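Side-chain contact in malate dehydrogenase (Entamoeba histolytica, PDB 3I0P), which probably catalyses the NAD-dependent interconversion of malate and oxaloacetate, as a dimeric member of the malate/L-lactate dehydrogenase family: residues A[103-108]-A[137-142]. Residues are numbered along the deposited sequence; the frame is centred on the assembly and turned at random.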
ATOM      1  N   MET A 103      19.512  -6.147  -8.484  1.00 23.69           N
ATOM      2  CA  MET A 103      20.132  -6.898  -7.417  1.00 24.32           C
ATOM      3  C   MET A 103      19.075  -7.639  -6.595  1.00 24.28           C
ATOM      4  O   MET A 103      19.248  -8.819  -6.288  1.00 24.48           O
ATOM      5  CB  MET A 103      20.921  -5.926  -6.558  1.00 24.66           C
ATOM      6  CG  MET A 103      21.881  -6.546  -5.603  1.00 27.16           C
ATOM      7  SD  MET A 103      23.201  -5.378  -5.204  1.00 31.13           S
ATOM      8  CE  MET A 103      23.986  -6.360  -3.923  1.00 29.91           C
ATOM      9  N   ALA A 104      17.975  -6.964  -6.264  1.00 23.97           N
ATOM     10  CA  ALA A 104      16.861  -7.620  -5.582  1.00 23.87           C
ATOM     11  C   ALA A 104      16.242  -8.750  -6.420  1.00 24.08           C
ATOM     12  O   ALA A 104      15.833  -9.776  -5.873  1.00 23.95           O
ATOM     13  CB  ALA A 104      15.810  -6.607  -5.185  1.00 23.70           C
ATOM     14  N   ILE A 105      16.175  -8.554  -7.738  1.00 24.31           N
ATOM     15  CA  ILE A 105      15.665  -9.568  -8.666  1.00 24.78           C
ATOM     16  C   ILE A 105      16.568 -10.801  -8.667  1.00 25.53           C
ATOM     17  O   ILE A 105      16.099 -11.939  -8.563  1.00 26.06           O
ATOM     18  CB  ILE A 105      15.546  -9.013 -10.110  1.00 24.57           C
ATOM     19  CG1 ILE A 105      14.404  -8.003 -10.208  1.00 24.57           C
ATOM     20  CG2 ILE A 105      15.335 -10.140 -11.119  1.00 24.15           C
ATOM     21  CD1 ILE A 105      14.487  -7.097 -11.432  1.00 23.66           C
ATOM     22  N   GLU A 106      17.867 -10.550  -8.777  1.00 26.22           N
ATOM     23  CA  GLU A 106      18.887 -11.577  -8.824  1.00 27.18           C
ATOM     24  C   GLU A 106      18.778 -12.489  -7.596  1.00 27.04           C
ATOM     25  O   GLU A 106      18.767 -13.716  -7.719  1.00 27.19           O
ATOM     26  CB  GLU A 106      20.250 -10.887  -8.884  1.00 27.70           C
ATOM     27  CG  GLU A 106      21.414 -11.733  -9.375  1.00 31.08           C
ATOM     28  CD  GLU A 106      22.773 -11.088  -9.066  1.00 35.56           C
ATOM     29  OE1 GLU A 106      22.805 -10.016  -8.404  1.00 36.52           O
ATOM     30  OE2 GLU A 106      23.809 -11.661  -9.488  1.00 36.79           O
ATOM     31  N   LYS A 107      18.678 -11.869  -6.421  1.00 26.85           N
ATOM     32  CA  LYS A 107      18.455 -12.570  -5.156  1.00 26.53           C
ATOM     33  C   LYS A 107      17.113 -13.298  -5.088  1.00 26.57           C
ATOM     34  O   LYS A 107      17.005 -14.335  -4.428  1.00 26.64           O
ATOM     35  CB  LYS A 107      18.542 -11.596  -3.977  1.00 26.36           C
ATOM     36  CG  LYS A 107      19.839 -10.833  -3.882  1.00 25.81           C
ATOM     37  CD  LYS A 107      19.912 -10.038  -2.600  1.00 24.89           C
ATOM     38  CE  LYS A 107      21.300  -9.466  -2.400  1.00 25.71           C
ATOM     39  NZ  LYS A 107      22.334 -10.545  -2.322  1.00 25.95           N
ATOM     40  N   ALA A 108      16.087 -12.759  -5.739  1.00 26.56           N
ATOM     41  CA  ALA A 108      14.785 -13.419  -5.718  1.00 27.07           C
ATOM     42  C   ALA A 108      14.844 -14.690  -6.551  1.00 27.52           C
ATOM     43  O   ALA A 108      14.310 -15.719  -6.149  1.00 27.30           O
ATOM     44  CB  ALA A 108      13.674 -12.491  -6.205  1.00 27.07           C
ATOM     45  N   GLU A 137      11.107  -9.725 -15.467  1.00 24.01           N
ATOM     46  CA  GLU A 137      11.805 -10.943 -15.035  1.00 24.29           C
ATOM     47  C   GLU A 137      10.895 -11.955 -14.328  1.00 23.97           C
ATOM     48  O   GLU A 137      11.393 -12.879 -13.682  1.00 24.32           O
ATOM     49  CB  GLU A 137      12.975 -10.602 -14.089  1.00 24.73           C
ATOM     50  CG  GLU A 137      14.095  -9.758 -14.684  1.00 26.79           C
ATOM     51  CD  GLU A 137      14.582 -10.308 -16.002  1.00 30.41           C
ATOM     52  OE1 GLU A 137      14.927 -11.512 -16.053  1.00 31.02           O
ATOM     53  OE2 GLU A 137      14.598  -9.538 -16.991  1.00 32.54           O
ATOM     54  N   GLY A 138       9.580 -11.778 -14.424  1.00 23.44           N
ATOM     55  CA  GLY A 138       8.639 -12.704 -13.785  1.00 23.00           C
ATOM     56  C   GLY A 138       8.561 -12.601 -12.265  1.00 22.83           C
ATOM     57  O   GLY A 138       8.154 -13.550 -11.586  1.00 22.97           O
ATOM     58  N   CYS A 139       8.945 -11.443 -11.731  1.00 22.28           N
ATOM     59  CA  CYS A 139       8.809 -11.154 -10.312  1.00 21.32           C
ATOM     60  C   CYS A 139       7.754 -10.076 -10.061  1.00 21.05           C
ATOM     61  O   CYS A 139       7.526  -9.208 -10.907  1.00 20.57           O
ATOM     62  CB  CYS A 139      10.129 -10.652  -9.761  1.00 21.24           C
ATOM     63  SG  CYS A 139      11.464 -11.829  -9.767  1.00 21.67           S
ATOM     64  N   ILE A 140       7.106 -10.152  -8.899  1.00 20.48           N
ATOM     65  CA  ILE A 140       6.333  -9.040  -8.370  1.00 19.94           C
ATOM     66  C   ILE A 140       7.365  -8.043  -7.879  1.00 19.33           C
ATOM     67  O   ILE A 140       8.278  -8.427  -7.154  1.00 19.68           O
ATOM     68  CB  ILE A 140       5.432  -9.486  -7.194  1.00 20.12           C
ATOM     69  CG1 ILE A 140       4.300 -10.392  -7.698  1.00 20.82           C
ATOM     70  CG2 ILE A 140       4.845  -8.284  -6.465  1.00 19.73           C
ATOM     71  CD1 ILE A 140       3.768 -11.404  -6.663  1.00 20.19           C
ATOM     72  N   GLY A 141       7.242  -6.781  -8.284  1.00 18.59           N
ATOM     73  CA  GLY A 141       8.166  -5.738  -7.837  1.00 17.91           C
ATOM     74  C   GLY A 141       7.506  -4.608  -7.073  1.00 17.58           C
ATOM     75  O   GLY A 141       6.588  -3.957  -7.570  1.00 17.89           O
ATOM     76  N   ILE A 142       7.977  -4.378  -5.859  1.00 17.10           N
ATOM     77  CA  ILE A 142       7.432  -3.341  -4.992  1.00 16.92           C
ATOM     78  C   ILE A 142       8.573  -2.410  -4.615  1.00 17.26           C
ATOM     79  O   ILE A 142       9.650  -2.866  -4.219  1.00 17.75           O
ATOM     80  CB  ILE A 142       6.779  -3.938  -3.710  1.00 16.69           C
ATOM     81  CG1 ILE A 142       5.662  -4.930  -4.080  1.00 15.88           C
ATOM     82  CG2 ILE A 142       6.269  -2.820  -2.798  1.00 16.14           C
ATOM     83  CD1 ILE A 142       5.163  -5.797  -2.926  1.00 14.24           C
TER
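Ile-105, on the helical segment 103-108, faces Cys-139 at the start of a strand, their CA atoms 7.2 Å apart, the nearest CA pair of the two segments. The helix keeps its regular turns through the backbone hydrogen bonds Lys-107 N to Met-103 O and Ala-108 N to Ala-104 O, and presents Ile-105 and Ala-108, one turn apart, to segment 137-142. The contact is made by van der Waals touch. Ile-105 works through its CG2 methyl, which lies anti to the backbone N while CG1 stands beside that N; the methyl meets both CB and CG of Glu-137, with CG2 to CG at 3.8 Å. The two side chains cross at about a right angle. The glutamate contributes its aliphatic stem, CB and CG, and a bend at its second torsion (chi2 -50°) then leads the carboxylate away from the isoleucine, at the exposed margin of an otherwise buried contact. Deeper in, the Cys-139 thiol rests against both helix residues: SG lies 4.2 Å from Ala-108 CB and 4.4 Å from Ile-105 CG2. Gly-138, with positive phi, is the C-prime residue of a Schellman motif closing helix 127-136; Cys-139 N bonds to Ala-134 O and Gly-138 N to Ala-135 O. The chain thereby turns from helix into strand 139-145 just where it meets helix 93-111. That helix packs on one face of the mixed sheet, with Ile-105 and Ala-108 also touching Ala-288 of strand 282-290, and Lys-109 NZ, from the same helix, hydrogen-bonds to Glu-137 O. Strand 139-145 runs between strands 282-290 and 166-170, while Ile-140 and Ile-142 pack against Leu-261 and Phe-253 of the second subunit.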